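Long-range contacts in soluble lytic murein transglycosylase (Pseudomonas aeruginosa, PDB 5OHU), which probably cleaves the glycan strands of peptidoglycan as a lytic transglycosylase, acting in both exolytic and endolytic turnover of the cell wall: residues Ala236-Val241 with Ala266-Ser271; Arg247-Asp252 with Arg279-Ser284; Ala480-Glu485 with Val549-Gly554. All coordinates share one frame; numbering follows the deposited sequence.

Contact 1: residues Ala236-Val241 with Ala266-Ser271; sequences ATADVV and ALPFSS. With PO4 (phosphate ion), chain G.
Ala238, Val241 and Thr237 on helix 235-251 meet Leu267, Pro268 and Phe269 of the loop that leads into helix 271-287. The touch is mostly apolar and buried. Ala238 CB sits against Phe269 CD1 at 3.9 Å and also meets the ring and the carbonyl oxygen of Pro268. Ala238 O approaches Phe269 CE1 to 3.3 Å, at the edge of the ring and near its plane. Val241 CG1, anti to the backbone N (chi1 165°), reaches the same ring edge in plane, 3.8 Å from Phe269 CZ. Val241 CG2 meets Leu267 CD1 at 3.6 Å, the two side chains crossing at about a right angle. Thr237 CG2 adds a looser contact with Leu267 CD2 at 4.1 Å. Leu267 CB lies over one face of the Phe269 ring, toward its rim.

The loop segment contains an inverse gamma turn centred on Pro268, with Phe269 N bonded to Leu267 O at 2.8 Å. The loop after helix 253-263 comes back onto helix 235-251 before helix 271-287 starts, in a chain built of successive helices.

No hydrogen bond joins the segments directly. Ser270 is the N-cap of helix 271-287. Its OG caps a backbone N of that helix and also donates to O4 of a phosphate ion, probably from the crystallisation liquor. Ser270 N bonds Glu273. Asp239 is held by a salt bridge to Lys186 and a hydrogen bond from Trp182.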
ATOM      1  N   ALA A 236     -34.381   2.780  -7.912  1.00 26.22           N
ATOM      2  CA  ALA A 236     -33.451   2.468  -8.986  1.00 25.71           C
ATOM      3  C   ALA A 236     -32.834   3.745  -9.545  1.00 23.67           C
ATOM      4  O   ALA A 236     -31.609   3.861  -9.666  1.00 24.65           O
ATOM      5  CB  ALA A 236     -34.163   1.681 -10.089  1.00 26.68           C
ATOM      6  N   THR A 237     -33.675   4.729  -9.860  1.00 16.52           N
ATOM      7  CA  THR A 237     -33.171   5.986 -10.390  1.00 20.47           C
ATOM      8  C   THR A 237     -32.278   6.691  -9.370  1.00 25.32           C
ATOM      9  O   THR A 237     -31.239   7.260  -9.730  1.00 28.63           O
ATOM     10  CB  THR A 237     -34.351   6.849 -10.828  1.00 25.28           C
ATOM     11  OG1 THR A 237     -35.102   6.124 -11.821  1.00 28.90           O
ATOM     12  CG2 THR A 237     -33.886   8.170 -11.424  1.00 20.96           C
ATOM     13  N   ALA A 238     -32.629   6.610  -8.085  1.00 16.44           N
ATOM     14  CA  ALA A 238     -31.771   7.184  -7.055  1.00 18.51           C
ATOM     15  C   ALA A 238     -30.431   6.472  -6.980  1.00 20.12           C
ATOM     16  O   ALA A 238     -29.408   7.116  -6.732  1.00 27.46           O
ATOM     17  CB  ALA A 238     -32.460   7.132  -5.687  1.00 18.19           C
ATOM     18  N   ASP A 239     -30.418   5.150  -7.174  1.00 23.08           N
ATOM     19  CA  ASP A 239     -29.155   4.418  -7.232  1.00 23.10           C
ATOM     20  C   ASP A 239     -28.332   4.834  -8.444  1.00 15.67           C
ATOM     21  O   ASP A 239     -27.119   5.046  -8.339  1.00 20.48           O
ATOM     22  CB  ASP A 239     -29.429   2.914  -7.271  1.00 39.37           C
ATOM     23  CG  ASP A 239     -29.399   2.280  -5.899  1.00 48.05           C
ATOM     24  OD1 ASP A 239     -28.609   2.731  -5.046  1.00 50.93           O
ATOM     25  OD2 ASP A 239     -30.179   1.334  -5.675  1.00 58.01           O
ATOM     26  N   VAL A 240     -28.970   4.959  -9.606  1.00 20.17           N
ATOM     27  CA  VAL A 240     -28.243   5.421 -10.784  1.00 19.99           C
ATOM     28  C   VAL A 240     -27.598   6.770 -10.510  1.00 20.73           C
ATOM     29  O   VAL A 240     -26.394   6.960 -10.719  1.00 15.49           O
ATOM     30  CB  VAL A 240     -29.174   5.476 -12.003  1.00 16.72           C
ATOM     31  CG1 VAL A 240     -28.465   6.178 -13.163  1.00 15.62           C
ATOM     32  CG2 VAL A 240     -29.559   4.051 -12.385  1.00 15.19           C
ATOM     33  N   VAL A 241     -28.388   7.713  -9.999  1.00 17.60           N
ATOM     34  CA  VAL A 241     -27.902   9.073  -9.810  1.00 14.95           C
ATOM     35  C   VAL A 241     -26.815   9.110  -8.745  1.00 13.00           C
ATOM     36  O   VAL A 241     -25.789   9.780  -8.912  1.00 16.44           O
ATOM     37  CB  VAL A 241     -29.086   9.999  -9.483  1.00 13.61           C
ATOM     38  CG1 VAL A 241     -28.604  11.327  -8.922  1.00 13.47           C
ATOM     39  CG2 VAL A 241     -29.919  10.204 -10.746  1.00 19.08           C
ATOM     40  N   ALA A 266     -35.579  15.591  -5.245  1.00 24.16           N
ATOM     41  CA  ALA A 266     -36.335  15.026  -6.342  1.00 27.17           C
ATOM     42  C   ALA A 266     -36.367  13.504  -6.344  1.00 30.66           C
ATOM     43  O   ALA A 266     -37.216  12.928  -7.030  1.00 34.77           O
ATOM     44  CB  ALA A 266     -35.772  15.532  -7.683  1.00 21.55           C
ATOM     45  N   LEU A 267     -35.485  12.839  -5.595  1.00 26.33           N
ATOM     46  CA  LEU A 267     -35.293  11.401  -5.715  1.00 27.24           C
ATOM     47  C   LEU A 267     -35.200  10.765  -4.334  1.00 30.21           C
ATOM     48  O   LEU A 267     -34.609  11.353  -3.421  1.00 32.04           O
ATOM     49  CB  LEU A 267     -34.026  11.079  -6.514  1.00 21.47           C
ATOM     50  CG  LEU A 267     -34.082  11.486  -7.984  1.00 19.23           C
ATOM     51  CD1 LEU A 267     -32.788  11.107  -8.698  1.00 18.94           C
ATOM     52  CD2 LEU A 267     -35.288  10.842  -8.658  1.00 20.36           C
ATOM     53  N   PRO A 268     -35.710   9.678  -4.172  1.00 30.39           N
ATOM     54  CA  PRO A 268     -35.773   9.060  -2.832  1.00 26.88           C
ATOM     55  C   PRO A 268     -34.477   8.364  -2.437  1.00 28.85           C
ATOM     56  O   PRO A 268     -34.401   7.141  -2.288  1.00 30.51           O
ATOM     57  CB  PRO A 268     -36.932   8.074  -2.988  1.00 26.00           C
ATOM     58  CG  PRO A 268     -36.772   7.603  -4.416  1.00 32.31           C
ATOM     59  CD  PRO A 268     -36.431   8.873  -5.176  1.00 30.62           C
ATOM     60  N   PHE A 269     -33.422   9.150  -2.264  1.00 31.22           N
ATOM     61  CA  PHE A 269     -32.180   8.604  -1.738  1.00 28.55           C
ATOM     62  C   PHE A 269     -32.410   8.038  -0.346  1.00 18.26           C
ATOM     63  O   PHE A 269     -33.088   8.650   0.478  1.00 25.88           O
ATOM     64  CB  PHE A 269     -31.106   9.692  -1.651  1.00 29.76           C
ATOM     65  CG  PHE A 269     -30.695  10.255  -2.965  1.00 27.71           C
ATOM     66  CD1 PHE A 269     -29.983   9.489  -3.868  1.00 24.38           C
ATOM     67  CD2 PHE A 269     -30.978  11.572  -3.282  1.00 31.20           C
ATOM     68  CE1 PHE A 269     -29.581  10.018  -5.081  1.00 23.54           C
ATOM     69  CE2 PHE A 269     -30.585  12.109  -4.498  1.00 28.83           C
ATOM     70  CZ  PHE A 269     -29.882  11.333  -5.395  1.00 20.18           C
ATOM     71  N   SER A 270     -31.823   6.878  -0.074  1.00 25.38           N
ATOM     72  CA  SER A 270     -31.778   6.400   1.299  1.00 35.08           C
ATOM     73  C   SER A 270     -30.857   7.289   2.128  1.00 40.50           C
ATOM     74  O   SER A 270     -29.984   7.986   1.604  1.00 32.96           O
ATOM     75  CB  SER A 270     -31.298   4.946   1.373  1.00 42.88           C
ATOM     76  OG  SER A 270     -29.947   4.808   0.966  1.00 43.22           O
ATOM     77  N   SER A 271     -31.078   7.270   3.442  1.00 47.90           N
ATOM     78  CA  SER A 271     -30.217   8.027   4.341  1.00 47.80           C
ATOM     79  C   SER A 271     -28.752   7.642   4.165  1.00 50.24           C
ATOM     80  O   SER A 271     -27.864   8.498   4.281  1.00 43.05           O
ATOM     81  CB  SER A 271     -30.668   7.813   5.785  1.00 47.27           C
ATOM     82  OG  SER A 271     -30.626   9.028   6.515  1.00 49.52           O
TER
HETATM   83  P   PO4 G 706     -28.138   1.436  -0.555  1.00127.82           P
HETATM   84  O1  PO4 G 706     -28.495   1.363  -2.022  1.00128.57           O
HETATM   85  O2  PO4 G 706     -26.801   2.121  -0.399  1.00129.35           O
HETATM   86  O3  PO4 G 706     -28.061   0.035   0.009  1.00126.03           O
HETATM   87  O4  PO4 G 706     -29.191   2.226   0.187  1.00125.37           O

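Contact 2: residues Arg247-Asp252 with Arg279-Ser284; sequences RLARQD and REIGLS
Ala249 puts its CB over the flank of Ile281, 3.8 Å from CG1 and 4.0 Å from CA. It points toward the other helix, and its small size goes with a close approach of the backbones. Ala249 CA and Ile281 CA are 5.2 Å apart. Glu280 CG touches Ala249 CB more loosely, at 4.2 Å.

One hydrogen bond joins the segments. Ser284 OG donates to Ala249 O at 2.7 Å. OG stands anti to its own backbone N, which directs it across to the carbonyl. The C=O...OG angle is 155°, and the donor is tilted 24° from the carbonyl plane. Ser284 CB also lies close to Ala249 O, at 3.2 Å. The bond falls in the last turn or so of helix 235-251, and it gives Ala249 O a side-chain partner there.

The two short helical segments run nearly parallel, 4° apart, with axes 8.7 Å from each other. Helix 253-263 packs against both: Leu248 touches Lys255 and Leu259, Ile281 touches Ala256, and Ser284 touches Pro253. On the far side of helix 271-287, Leu283 rests on helix 307-319.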
ATOM      1  N   ARG A 247     -19.102   9.123  -8.755  1.00 18.69           N
ATOM      2  CA  ARG A 247     -18.097   9.085  -9.807  1.00 15.59           C
ATOM      3  C   ARG A 247     -17.709  10.501 -10.214  1.00 23.40           C
ATOM      4  O   ARG A 247     -16.523  10.852 -10.240  1.00 20.15           O
ATOM      5  CB  ARG A 247     -18.643   8.283 -10.996  1.00 16.55           C
ATOM      6  CG  ARG A 247     -17.750   8.211 -12.241  1.00 23.79           C
ATOM      7  CD  ARG A 247     -16.512   7.311 -12.093  1.00 26.26           C
ATOM      8  NE  ARG A 247     -16.746   6.072 -11.347  1.00 28.02           N
ATOM      9  CZ  ARG A 247     -17.123   4.918 -11.900  1.00 31.69           C
ATOM     10  NH1 ARG A 247     -17.335   4.837 -13.203  1.00 26.58           N
ATOM     11  NH2 ARG A 247     -17.278   3.834 -11.145  1.00 32.66           N
ATOM     12  N   LEU A 248     -18.709  11.346 -10.481  1.00 22.36           N
ATOM     13  CA  LEU A 248     -18.450  12.710 -10.926  1.00 17.17           C
ATOM     14  C   LEU A 248     -17.647  13.499  -9.906  1.00 15.04           C
ATOM     15  O   LEU A 248     -16.868  14.392 -10.275  1.00 16.95           O
ATOM     16  CB  LEU A 248     -19.785  13.414 -11.199  1.00 13.36           C
ATOM     17  CG  LEU A 248     -19.804  14.777 -11.875  1.00 15.54           C
ATOM     18  CD1 LEU A 248     -19.171  14.689 -13.266  1.00 13.40           C
ATOM     19  CD2 LEU A 248     -21.254  15.286 -11.948  1.00 17.89           C
ATOM     20  N   ALA A 249     -17.836  13.208  -8.620  1.00 12.94           N
ATOM     21  CA  ALA A 249     -17.109  13.942  -7.593  1.00 21.51           C
ATOM     22  C   ALA A 249     -15.597  13.794  -7.725  1.00 24.45           C
ATOM     23  O   ALA A 249     -14.863  14.664  -7.258  1.00 23.69           O
ATOM     24  CB  ALA A 249     -17.547  13.475  -6.210  1.00 15.09           C
ATOM     25  N   ARG A 250     -15.119  12.722  -8.364  1.00 29.00           N
ATOM     26  CA  ARG A 250     -13.679  12.503  -8.451  0.50 34.71           C
ATOM     27  C   ARG A 250     -13.000  13.590  -9.276  1.00 37.05           C
ATOM     28  O   ARG A 250     -11.921  14.070  -8.913  1.00 48.62           O
ATOM     29  CB  ARG A 250     -13.396  11.116  -9.033  0.50 41.40           C
ATOM     30  CG  ARG A 250     -11.911  10.785  -9.212  0.50 48.92           C
ATOM     31  CD  ARG A 250     -11.689   9.284  -9.418  0.50 51.61           C
ATOM     32  NE  ARG A 250     -10.498   8.993 -10.217  0.50 50.11           N
ATOM     33  CZ  ARG A 250     -10.520   8.794 -11.531  0.50 44.03           C
ATOM     34  NH1 ARG A 250     -11.669   8.853 -12.191  0.50 37.16           N
ATOM     35  NH2 ARG A 250      -9.396   8.534 -12.187  0.50 45.38           N
ATOM     36  N   GLN A 251     -13.617  14.012 -10.374  1.00 29.68           N
ATOM     37  CA  GLN A 251     -12.979  14.998 -11.236  1.00 35.42           C
ATOM     38  C   GLN A 251     -13.676  16.354 -11.279  1.00 39.17           C
ATOM     39  O   GLN A 251     -13.023  17.347 -11.618  1.00 36.42           O
ATOM     40  CB  GLN A 251     -12.852  14.455 -12.668  1.00 48.40           C
ATOM     41  CG  GLN A 251     -11.557  14.870 -13.382  1.00 59.48           C
ATOM     42  CD  GLN A 251     -10.321  14.146 -12.856  1.00 68.81           C
ATOM     43  OE1 GLN A 251     -10.334  12.928 -12.663  1.00 73.62           O
ATOM     44  NE2 GLN A 251      -9.243  14.896 -12.627  1.00 72.61           N
ATOM     45  N   ASP A 252     -14.967  16.436 -10.944  1.00 31.53           N
ATOM     46  CA  ASP A 252     -15.679  17.712 -10.936  1.00 27.42           C
ATOM     47  C   ASP A 252     -16.594  17.807  -9.715  1.00 25.75           C
ATOM     48  O   ASP A 252     -17.827  17.786  -9.827  1.00 19.32           O
ATOM     49  CB  ASP A 252     -16.461  17.900 -12.237  1.00 30.28           C
ATOM     50  CG  ASP A 252     -16.857  19.348 -12.468  1.00 36.76           C
ATOM     51  OD1 ASP A 252     -16.825  20.144 -11.500  1.00 30.18           O
ATOM     52  OD2 ASP A 252     -17.220  19.691 -13.611  1.00 44.43           O
ATOM     53  N   ARG A 279     -20.227  12.640   1.633  1.00 25.72           N
ATOM     54  CA  ARG A 279     -18.858  12.477   2.104  1.00 26.62           C
ATOM     55  C   ARG A 279     -17.874  12.419   0.941  1.00 18.61           C
ATOM     56  O   ARG A 279     -16.797  13.027   1.012  1.00 21.12           O
ATOM     57  CB  ARG A 279     -18.757  11.248   3.008  1.00 26.68           C
ATOM     58  CG  ARG A 279     -19.443  11.481   4.372  1.00 28.25           C
ATOM     59  CD  ARG A 279     -19.184  10.332   5.374  1.00 30.39           C
ATOM     60  NE  ARG A 279     -20.061  10.395   6.546  1.00 37.09           N
ATOM     61  CZ  ARG A 279     -20.205   9.404   7.426  1.00 39.73           C
ATOM     62  NH1 ARG A 279     -19.533   8.271   7.264  1.00 45.67           N
ATOM     63  NH2 ARG A 279     -21.031   9.535   8.458  1.00 26.72           N
ATOM     64  N   GLU A 280     -18.237  11.759  -0.161  1.00 16.93           N
ATOM     65  CA  GLU A 280     -17.318  11.728  -1.299  1.00 21.08           C
ATOM     66  C   GLU A 280     -17.194  13.100  -1.955  1.00 22.04           C
ATOM     67  O   GLU A 280     -16.092  13.517  -2.322  1.00 20.07           O
ATOM     68  CB  GLU A 280     -17.753  10.679  -2.324  1.00 29.02           C
ATOM     69  CG  GLU A 280     -16.730  10.456  -3.430  1.00 53.39           C
ATOM     70  CD  GLU A 280     -15.301  10.282  -2.897  1.00 75.94           C
ATOM     71  OE1 GLU A 280     -14.452  11.175  -3.137  1.00 83.38           O
ATOM     72  OE2 GLU A 280     -15.025   9.260  -2.231  1.00 74.40           O
ATOM     73  N   ILE A 281     -18.308  13.822  -2.108  1.00 11.25           N
ATOM     74  CA  ILE A 281     -18.234  15.187  -2.620  1.00 11.19           C
ATOM     75  C   ILE A 281     -17.463  16.079  -1.646  1.00 22.43           C
ATOM     76  O   ILE A 281     -16.589  16.856  -2.055  1.00 13.64           O
ATOM     77  CB  ILE A 281     -19.645  15.735  -2.906  1.00 20.17           C
ATOM     78  CG1 ILE A 281     -20.267  14.984  -4.096  1.00 17.53           C
ATOM     79  CG2 ILE A 281     -19.611  17.238  -3.195  1.00 11.38           C
ATOM     80  CD1 ILE A 281     -21.719  15.278  -4.295  1.00 11.78           C
ATOM     81  N   GLY A 282     -17.748  15.957  -0.348  1.00 11.17           N
ATOM     82  CA  GLY A 282     -17.065  16.801   0.628  1.00 19.16           C
ATOM     83  C   GLY A 282     -15.560  16.591   0.615  1.00 19.18           C
ATOM     84  O   GLY A 282     -14.780  17.552   0.597  1.00 15.87           O
ATOM     85  N   LEU A 283     -15.140  15.323   0.604  1.00 13.37           N
ATOM     86  CA  LEU A 283     -13.720  14.998   0.561  0.52 13.44           C
ATOM     87  C   LEU A 283     -13.062  15.532  -0.702  1.00 13.35           C
ATOM     88  O   LEU A 283     -11.958  16.082  -0.652  1.00 19.33           O
ATOM     89  CB  LEU A 283     -13.530  13.486   0.652  0.52 10.83           C
ATOM     90  CG  LEU A 283     -13.586  12.875   2.049  0.52 10.96           C
ATOM     91  CD1 LEU A 283     -13.331  11.380   1.950  0.52 11.03           C
ATOM     92  CD2 LEU A 283     -12.528  13.544   2.921  0.52 10.91           C
ATOM     93  N   SER A 284     -13.717  15.387  -1.847  1.00 12.32           N
ATOM     94  CA  SER A 284     -13.074  15.876  -3.060  1.00 14.08           C
ATOM     95  C   SER A 284     -13.045  17.404  -3.103  1.00 17.35           C
ATOM     96  O   SER A 284     -12.069  18.001  -3.571  1.00 17.57           O
ATOM     97  CB  SER A 284     -13.760  15.287  -4.294  1.00 16.56           C
ATOM     98  OG  SER A 284     -13.073  15.676  -5.469  1.00 44.58           O
TER

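Contact 3: residues Ala480-Glu485 with Val549-Gly554; sequences ATLVRE and VNIRLG. With PO4 (phosphate ion), chain I.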
ATOM      1  N   ALA A 480      30.591   7.093  -1.021  1.00 30.53           N
ATOM      2  CA  ALA A 480      31.567   7.961  -1.675  1.00 34.09           C
ATOM      3  C   ALA A 480      30.981   8.589  -2.934  1.00 32.51           C
ATOM      4  O   ALA A 480      31.122   9.795  -3.162  1.00 37.38           O
ATOM      5  CB  ALA A 480      32.848   7.179  -1.996  1.00 23.93           C
ATOM      6  N   THR A 481      30.315   7.781  -3.764  1.00 22.35           N
ATOM      7  CA  THR A 481      29.650   8.313  -4.948  1.00 21.90           C
ATOM      8  C   THR A 481      28.469   9.213  -4.581  1.00 26.04           C
ATOM      9  O   THR A 481      28.240  10.233  -5.240  1.00 28.53           O
ATOM     10  CB  THR A 481      29.179   7.169  -5.848  1.00 35.90           C
ATOM     11  OG1 THR A 481      30.297   6.328  -6.172  1.00 33.03           O
ATOM     12  CG2 THR A 481      28.567   7.723  -7.140  1.00 21.63           C
ATOM     13  N   LEU A 482      27.701   8.861  -3.543  1.00 20.64           N
ATOM     14  CA  LEU A 482      26.582   9.718  -3.150  1.00 24.03           C
ATOM     15  C   LEU A 482      27.056  11.117  -2.759  1.00 30.35           C
ATOM     16  O   LEU A 482      26.475  12.122  -3.194  1.00 23.31           O
ATOM     17  CB  LEU A 482      25.799   9.077  -2.010  1.00 22.29           C
ATOM     18  CG  LEU A 482      24.875   7.894  -2.343  1.00 30.61           C
ATOM     19  CD1 LEU A 482      24.084   7.475  -1.133  1.00 32.15           C
ATOM     20  CD2 LEU A 482      23.870   8.309  -3.390  1.00 30.04           C
ATOM     21  N   VAL A 483      28.118  11.201  -1.951  1.00 33.20           N
ATOM     22  CA  VAL A 483      28.625  12.490  -1.492  1.00 20.14           C
ATOM     23  C   VAL A 483      29.233  13.273  -2.653  1.00 20.29           C
ATOM     24  O   VAL A 483      29.001  14.480  -2.798  1.00 22.80           O
ATOM     25  CB  VAL A 483      29.624  12.265  -0.337  1.00 32.18           C
ATOM     26  CG1 VAL A 483      30.307  13.571   0.081  1.00 20.73           C
ATOM     27  CG2 VAL A 483      28.887  11.648   0.873  1.00 20.48           C
ATOM     28  N   ARG A 484      29.995  12.596  -3.516  1.00 20.90           N
ATOM     29  CA  ARG A 484      30.612  13.260  -4.659  1.00 21.17           C
ATOM     30  C   ARG A 484      29.566  13.849  -5.606  1.00 24.38           C
ATOM     31  O   ARG A 484      29.652  15.019  -5.994  1.00 29.95           O
ATOM     32  CB  ARG A 484      31.519  12.275  -5.398  1.00 25.28           C
ATOM     33  CG  ARG A 484      32.073  12.836  -6.688  1.00 39.57           C
ATOM     34  CD  ARG A 484      32.957  11.852  -7.394  1.00 50.66           C
ATOM     35  NE  ARG A 484      33.889  11.254  -6.441  1.00 64.82           N
ATOM     36  CZ  ARG A 484      34.016   9.951  -6.211  1.00 67.19           C
ATOM     37  NH1 ARG A 484      33.258   9.094  -6.881  1.00 67.79           N
ATOM     38  NH2 ARG A 484      34.909   9.529  -5.317  1.00 64.60           N
ATOM     39  N   GLU A 485      28.567  13.060  -5.996  1.00 26.31           N
ATOM     40  CA  GLU A 485      27.600  13.590  -6.950  1.00 24.79           C
ATOM     41  C   GLU A 485      26.728  14.647  -6.313  1.00 24.52           C
ATOM     42  O   GLU A 485      26.347  15.618  -6.977  1.00 25.96           O
ATOM     43  CB  GLU A 485      26.756  12.475  -7.564  1.00 19.91           C
ATOM     44  CG  GLU A 485      27.625  11.363  -8.158  1.00 23.23           C
ATOM     45  CD  GLU A 485      28.312  11.793  -9.443  1.00 36.30           C
ATOM     46  OE1 GLU A 485      27.725  12.629 -10.178  1.00 44.22           O
ATOM     47  OE2 GLU A 485      29.459  11.317  -9.690  1.00 47.99           O
ATOM     48  N   VAL A 549      26.104   4.446 -11.932  1.00 26.95           N
ATOM     49  CA  VAL A 549      25.371   5.038 -13.049  1.00 29.11           C
ATOM     50  C   VAL A 549      24.030   5.580 -12.570  1.00 27.37           C
ATOM     51  O   VAL A 549      23.599   6.669 -12.973  1.00 24.80           O
ATOM     52  CB  VAL A 549      25.185   4.011 -14.182  1.00 30.88           C
ATOM     53  CG1 VAL A 549      24.300   4.590 -15.278  1.00 28.78           C
ATOM     54  CG2 VAL A 549      26.539   3.566 -14.751  1.00 25.41           C
ATOM     55  N   ASN A 550      23.357   4.830 -11.698  1.00 23.16           N
ATOM     56  CA  ASN A 550      22.081   5.274 -11.150  1.00 26.75           C
ATOM     57  C   ASN A 550      22.240   6.571 -10.360  1.00 25.33           C
ATOM     58  O   ASN A 550      21.464   7.524 -10.530  1.00 23.78           O
ATOM     59  CB  ASN A 550      21.507   4.182 -10.256  1.00 25.04           C
ATOM     60  CG  ASN A 550      20.033   4.347 -10.024  1.00 29.21           C
ATOM     61  OD1 ASN A 550      19.608   4.970  -9.043  1.00 26.40           O
ATOM     62  ND2 ASN A 550      19.230   3.767 -10.920  1.00 25.47           N
ATOM     63  N   ILE A 551      23.239   6.617  -9.480  1.00 19.42           N
ATOM     64  CA  ILE A 551      23.437   7.782  -8.625  1.00 23.26           C
ATOM     65  C   ILE A 551      23.810   9.006  -9.452  1.00 19.12           C
ATOM     66  O   ILE A 551      23.358  10.122  -9.171  1.00 19.64           O
ATOM     67  CB  ILE A 551      24.505   7.472  -7.566  1.00 26.09           C
ATOM     68  CG1 ILE A 551      23.993   6.371  -6.640  1.00 27.94           C
ATOM     69  CG2 ILE A 551      24.880   8.748  -6.792  1.00 23.26           C
ATOM     70  CD1 ILE A 551      25.068   5.853  -5.676  1.00 31.21           C
ATOM     71  N   ARG A 552      24.635   8.823 -10.484  1.00 19.69           N
ATOM     72  CA  ARG A 552      25.056   9.963 -11.291  1.00 19.73           C
ATOM     73  C   ARG A 552      23.874  10.581 -12.025  1.00 24.58           C
ATOM     74  O   ARG A 552      23.705  11.807 -12.029  1.00 24.92           O
ATOM     75  CB  ARG A 552      26.136   9.538 -12.280  1.00 31.07           C
ATOM     76  CG  ARG A 552      27.492   9.325 -11.641  1.00 36.47           C
ATOM     77  CD  ARG A 552      28.431   8.636 -12.595  1.00 39.91           C
ATOM     78  NE  ARG A 552      28.865   9.528 -13.654  1.00 47.81           N
ATOM     79  CZ  ARG A 552      29.506   9.124 -14.744  1.00 63.30           C
ATOM     80  NH1 ARG A 552      29.773   7.833 -14.916  1.00 67.09           N
ATOM     81  NH2 ARG A 552      29.874  10.012 -15.663  1.00 62.71           N
ATOM     82  N   LEU A 553      23.051   9.746 -12.666  1.00 21.64           N
ATOM     83  CA  LEU A 553      21.850  10.250 -13.326  1.00 18.48           C
ATOM     84  C   LEU A 553      20.799  10.689 -12.324  1.00 17.78           C
ATOM     85  O   LEU A 553      20.123  11.697 -12.545  1.00 25.57           O
ATOM     86  CB  LEU A 553      21.275   9.198 -14.271  1.00 18.61           C
ATOM     87  CG  LEU A 553      22.286   8.850 -15.366  1.00 24.20           C
ATOM     88  CD1 LEU A 553      21.876   7.626 -16.212  1.00 24.99           C
ATOM     89  CD2 LEU A 553      22.456  10.073 -16.253  1.00 19.33           C
ATOM     90  N   GLY A 554      20.642   9.957 -11.222  1.00 19.51           N
ATOM     91  CA  GLY A 554      19.644  10.352 -10.240  1.00 17.90           C
ATOM     92  C   GLY A 554      19.975  11.677  -9.570  1.00 20.86           C
ATOM     93  O   GLY A 554      19.087  12.503  -9.334  1.00 17.28           O
TER
HETATM   94  P   PO4 I 708      30.638   2.687  -4.914  1.00 87.28           P
HETATM   95  O1  PO4 I 708      31.656   2.665  -6.029  1.00 91.39           O
HETATM   96  O2  PO4 I 708      31.001   1.639  -3.885  1.00 91.84           O
HETATM   97  O3  PO4 I 708      29.283   2.358  -5.495  1.00 89.92           O
HETATM   98  O4  PO4 I 708      30.612   4.053  -4.266  1.00 78.23           O
HETATM   99  O   HOH W   1      25.334  13.741 -11.019  1.00 25.65           O
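Ile551 has CG1 anti to its carbonyl carbon and CG2 anti to its backbone N. With chi1 at -65°, CG1 carries CD1 onto Leu482, and CG2 faces Thr481 and Glu485. Glu485 bends at chi2, and this lays its carboxylate beside the aliphatic chain of Arg552.

Ile551 is the central apolar residue. Its CD1 meets Leu482 CD2 at 3.6 Å, with the two side chains crossing at about a right angle. Its CG2 is shared by three partners: Leu482 CD2, Thr481 CG2 at 3.8 Å, and Glu485 CG at 4.0 Å. Phe497 of helix 493-504 touches Leu482, and Leu519 touches Ile551.

The Glu485 carboxylate lies against the aliphatic part of Arg552, not its charged end. Glu485 CD lies 3.4 Å from Arg552 CG. Glu485 OE2 stays 4.4 Å from Arg552 NE, beyond a salt bridge, and the carboxylate and guanidinium planes are 46° apart. The opposite charges may still attract weakly. A water makes the polar link. It donates to Glu485 OE1 at 2.8 Å and to Arg552 O at 2.7 Å, bridging the two helices. OE1 also has a long, weak ion pair with Arg489.

Thr481 OG1 is hydrogen-bonded to Asp548, just ahead of the second segment. It also lies near O4 of a phosphate ion, probably from the crystallisation liquor, but whether its proton goes there is not settled. His478 also binds this ion.

The segments run in the same direction, crossing at -20° with axes 9.6 Å apart. This is helix-to-helix packing within the transglycosylase SLT domain, whose lysozyme-like fold is built largely of helices.

How the contacts relate
From the N terminus, helix 235-251 comes first and serves two contacts. Its early turns enter contact 1 and its last turns enter contact 2. The chain then passes through helix 253-263. Contact 1 closes at the loop 266-271, and contact 2 closes further on, within helix 271-287. Their segments alternate, so the two contacts cross. Their centres are about 17 Å apart, and together they tie both ends of helix 235-251 to what follows helix 253-263. Contact 3 comes later, in series, and closes a span of 63 residues inside the SLT domain. Its centre lies about 58 Å from that of contact 1, on the opposite side of the chain's centre.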